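Side-chain contact in mitochondrial enolase superfamily member 1 (Homo sapiens, PDB 4A35), which catalyses the magnesium-dependent dehydration of L-fuconate to 2-keto-3-deoxy-L-fuconate, a step in the breakdown of L-fucose: residues I42-E47 with W124-K129. Residues are numbered along the deposited sequence; the frame is centred on the assembly and turned at random.
Sequences IETDAE and WDLWAK
Leu-126 reaches from the helix to two residues of the strand, Ile-42 and Thr-44, and one of its methyls, CD2, meets both. Its CD2 lies 3.6 Å from Thr-44 CG2 and 3.7 Å from Ile-42 CD1, so this branch fits between the two strand side chains. The other branch plays a smaller part, with Leu-126 CD1 4.2 Å from Thr-44 CG2. The CB of Leu-126 already faces the strand; with CG anti to the backbone N (chi1 178°), chi2 then makes CD2 the leading methyl. Ile-42 presents the end of its longer branch: with CD1 anti to CA (chi2 179°) the chain is stretched, and its tip comes nearer the helix than its CB direction alone would bring it. All three side chains are buried and the contact between the segments is wholly apolar; the helix 82-86 adds Leu-82 against Leu-126. Here the central strand 36-44 of the three-stranded antiparallel sheet packs against helix 110-131, both belonging to the N-terminal capping domain of the mandelate racemase/muconate lactonizing enzyme fold, away from the magnesium sites. Polar bonds form within each segment, none across the contact. Thr-44 turns its methyl to the leucine while OG1 accepts from Ala-46 N at 3.1 Å, an ST turn where the chain leaves the strand. On another side of the helix from the leucine tip, Lys-129 NZ and Asp-125 OD2 form a salt bridge of 2.8 Å, the ammonium coming from the syn side and 20° out of the carboxylate plane. Asp-125 OD2 also accepts from Cys-53 N, and Lys-129 NZ also bonds Lys-51 O and pairs with Glu-418, tying the helix to the start of the neighbouring strand 52-58 and to the C-terminal part of the chain.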
ATOM      1  N   ILE A  42      -3.253  -1.766  25.707  1.00 20.02           N
ATOM      2  CA  ILE A  42      -4.436  -0.962  26.050  1.00 20.28           C
ATOM      3  C   ILE A  42      -4.943  -1.439  27.399  1.00 24.45           C
ATOM      4  O   ILE A  42      -4.923  -2.652  27.699  1.00 22.81           O
ATOM      5  CB  ILE A  42      -5.568  -0.952  24.974  1.00 22.83           C
ATOM      6  CG1 ILE A  42      -6.179  -2.365  24.783  1.00 24.38           C
ATOM      7  CG2 ILE A  42      -5.069  -0.308  23.656  1.00 21.76           C
ATOM      8  CD1 ILE A  42      -7.398  -2.449  23.682  1.00 26.60           C
ATOM      9  N   GLU A  43      -5.455  -0.480  28.176  1.00 22.90           N
ATOM     10  CA  GLU A  43      -6.001  -0.758  29.488  1.00 24.15           C
ATOM     11  C   GLU A  43      -7.444  -0.267  29.544  1.00 28.93           C
ATOM     12  O   GLU A  43      -7.844   0.615  28.763  1.00 28.04           O
ATOM     13  CB  GLU A  43      -5.148  -0.069  30.582  1.00 26.53           C
ATOM     14  CG  GLU A  43      -3.745  -0.637  30.729  1.00 31.28           C
ATOM     15  CD  GLU A  43      -2.846   0.058  31.732  1.00 54.11           C
ATOM     16  OE1 GLU A  43      -3.362   0.531  32.769  1.00 55.41           O
ATOM     17  OE2 GLU A  43      -1.627   0.161  31.465  1.00 61.16           O
ATOM     18  N   THR A  44      -8.219  -0.834  30.464  1.00 26.62           N
ATOM     19  CA  THR A  44      -9.597  -0.398  30.670  1.00 26.16           C
ATOM     20  C   THR A  44      -9.702   0.187  32.066  1.00 31.35           C
ATOM     21  O   THR A  44      -8.791   0.011  32.880  1.00 29.96           O
ATOM     22  CB  THR A  44     -10.606  -1.546  30.506  1.00 28.11           C
ATOM     23  OG1 THR A  44     -10.516  -2.393  31.653  1.00 28.82           O
ATOM     24  CG2 THR A  44     -10.452  -2.326  29.188  1.00 24.93           C
ATOM     25  N   ASP A  45     -10.856   0.745  32.392  1.00 29.44           N
ATOM     26  CA  ASP A  45     -11.090   1.238  33.743  1.00 30.69           C
ATOM     27  C   ASP A  45     -11.788   0.138  34.609  1.00 35.41           C
ATOM     28  O   ASP A  45     -12.351   0.457  35.657  1.00 35.80           O
ATOM     29  CB  ASP A  45     -11.945   2.511  33.672  1.00 33.08           C
ATOM     30  CG  ASP A  45     -13.340   2.335  33.084  1.00 36.54           C
ATOM     31  OD1 ASP A  45     -13.671   1.193  32.627  1.00 31.76           O
ATOM     32  OD2 ASP A  45     -14.092   3.331  33.050  1.00 40.03           O
ATOM     33  N   ALA A  46     -11.777  -1.140  34.142  1.00 30.55           N
ATOM     34  CA  ALA A  46     -12.459  -2.267  34.797  1.00 31.31           C
ATOM     35  C   ALA A  46     -11.818  -2.674  36.138  1.00 38.03           C
ATOM     36  O   ALA A  46     -12.488  -3.350  36.921  1.00 38.68           O
ATOM     37  CB  ALA A  46     -12.532  -3.480  33.863  1.00 30.77           C
ATOM     38  N   GLU A  47     -10.542  -2.282  36.404  1.00 36.35           N
ATOM     39  CA  GLU A  47      -9.815  -2.629  37.639  1.00 38.35           C
ATOM     40  C   GLU A  47      -9.735  -4.173  37.859  1.00 43.19           C
ATOM     41  O   GLU A  47      -9.803  -4.641  38.999  1.00 43.42           O
ATOM     42  CB  GLU A  47     -10.447  -1.935  38.870  1.00 41.09           C
ATOM     43  CG  GLU A  47     -10.239  -0.429  38.904  1.00 47.85           C
ATOM     44  CD  GLU A  47     -11.029   0.261  40.000  1.00 70.04           C
ATOM     45  OE1 GLU A  47     -11.107  -0.301  41.116  1.00 61.43           O
ATOM     46  OE2 GLU A  47     -11.599   1.344  39.736  1.00 66.88           O
ATOM     47  N   TRP A 124      -8.591  -7.562  20.182  1.00 19.40           N
ATOM     48  CA  TRP A 124      -8.922  -9.023  20.159  1.00 17.94           C
ATOM     49  C   TRP A 124      -8.303  -9.707  21.387  1.00 19.81           C
ATOM     50  O   TRP A 124      -8.966 -10.514  22.035  1.00 19.28           O
ATOM     51  CB  TRP A 124      -8.427  -9.666  18.864  1.00 16.42           C
ATOM     52  CG  TRP A 124      -9.378  -9.416  17.730  1.00 17.82           C
ATOM     53  CD1 TRP A 124      -9.304  -8.422  16.787  1.00 20.31           C
ATOM     54  CD2 TRP A 124     -10.601 -10.115  17.485  1.00 18.08           C
ATOM     55  NE1 TRP A 124     -10.427  -8.442  15.993  1.00 19.98           N
ATOM     56  CE2 TRP A 124     -11.190  -9.538  16.333  1.00 20.49           C
ATOM     57  CE3 TRP A 124     -11.212 -11.246  18.077  1.00 19.15           C
ATOM     58  CZ2 TRP A 124     -12.395 -10.006  15.797  1.00 19.04           C
ATOM     59  CZ3 TRP A 124     -12.374 -11.760  17.496  1.00 21.35           C
ATOM     60  CH2 TRP A 124     -12.952 -11.141  16.371  1.00 20.81           C
ATOM     61  N   ASP A 125      -7.066  -9.323  21.759  1.00 17.67           N
ATOM     62  CA  ASP A 125      -6.408  -9.910  22.952  1.00 18.13           C
ATOM     63  C   ASP A 125      -7.208  -9.594  24.207  1.00 22.49           C
ATOM     64  O   ASP A 125      -7.574 -10.511  24.966  1.00 21.70           O
ATOM     65  CB  ASP A 125      -4.964  -9.402  23.086  1.00 19.45           C
ATOM     66  CG  ASP A 125      -4.223 -10.016  24.282  1.00 25.95           C
ATOM     67  OD1 ASP A 125      -4.143 -11.290  24.359  1.00 23.39           O
ATOM     68  OD2 ASP A 125      -3.680  -9.237  25.100  1.00 22.13           O
ATOM     69  N   LEU A 126      -7.590  -8.323  24.351  1.00 19.89           N
ATOM     70  CA  LEU A 126      -8.370  -7.867  25.489  1.00 19.88           C
ATOM     71  C   LEU A 126      -9.728  -8.582  25.579  1.00 23.37           C
ATOM     72  O   LEU A 126     -10.104  -9.083  26.658  1.00 22.09           O
ATOM     73  CB  LEU A 126      -8.561  -6.349  25.367  1.00 20.19           C
ATOM     74  CG  LEU A 126      -9.414  -5.672  26.450  1.00 22.47           C
ATOM     75  CD1 LEU A 126      -8.873  -5.956  27.889  1.00 21.41           C
ATOM     76  CD2 LEU A 126      -9.500  -4.153  26.176  1.00 23.61           C
ATOM     77  N   TRP A 127     -10.455  -8.633  24.472  1.00 20.38           N
ATOM     78  CA  TRP A 127     -11.767  -9.268  24.410  1.00 22.54           C
ATOM     79  C   TRP A 127     -11.649 -10.758  24.803  1.00 25.15           C
ATOM     80  O   TRP A 127     -12.376 -11.227  25.696  1.00 22.83           O
ATOM     81  CB  TRP A 127     -12.347  -9.101  22.967  1.00 21.65           C
ATOM     82  CG  TRP A 127     -13.725  -9.663  22.777  1.00 23.38           C
ATOM     83  CD1 TRP A 127     -14.623  -9.997  23.752  1.00 26.86           C
ATOM     84  CD2 TRP A 127     -14.368  -9.953  21.526  1.00 22.84           C
ATOM     85  NE1 TRP A 127     -15.774 -10.487  23.191  1.00 26.52           N
ATOM     86  CE2 TRP A 127     -15.673 -10.403  21.825  1.00 27.15           C
ATOM     87  CE3 TRP A 127     -14.020  -9.738  20.181  1.00 23.05           C
ATOM     88  CZ2 TRP A 127     -16.583 -10.785  20.826  1.00 26.74           C
ATOM     89  CZ3 TRP A 127     -14.937 -10.078  19.194  1.00 25.12           C
ATOM     90  CH2 TRP A 127     -16.208 -10.573  19.520  1.00 25.75           C
ATOM     91  N   ALA A 128     -10.704 -11.487  24.178  1.00 22.03           N
ATOM     92  CA  ALA A 128     -10.519 -12.933  24.451  1.00 22.56           C
ATOM     93  C   ALA A 128     -10.141 -13.149  25.925  1.00 23.76           C
ATOM     94  O   ALA A 128     -10.723 -14.000  26.586  1.00 21.80           O
ATOM     95  CB  ALA A 128      -9.461 -13.519  23.528  1.00 23.19           C
ATOM     96  N   LYS A 129      -9.285 -12.294  26.472  1.00 21.52           N
ATOM     97  CA  LYS A 129      -8.930 -12.392  27.901  1.00 21.45           C
ATOM     98  C   LYS A 129     -10.135 -12.125  28.815  1.00 27.65           C
ATOM     99  O   LYS A 129     -10.300 -12.853  29.807  1.00 26.35           O
ATOM    100  CB  LYS A 129      -7.791 -11.419  28.270  1.00 23.41           C
ATOM    101  CG  LYS A 129      -6.401 -11.811  27.743  1.00 21.10           C
ATOM    102  CD  LYS A 129      -5.402 -10.670  28.026  1.00 20.90           C
ATOM    103  CE  LYS A 129      -3.976 -11.160  27.805  1.00 23.20           C
ATOM    104  NZ  LYS A 129      -3.012 -10.016  27.715  1.00 20.82           N
TER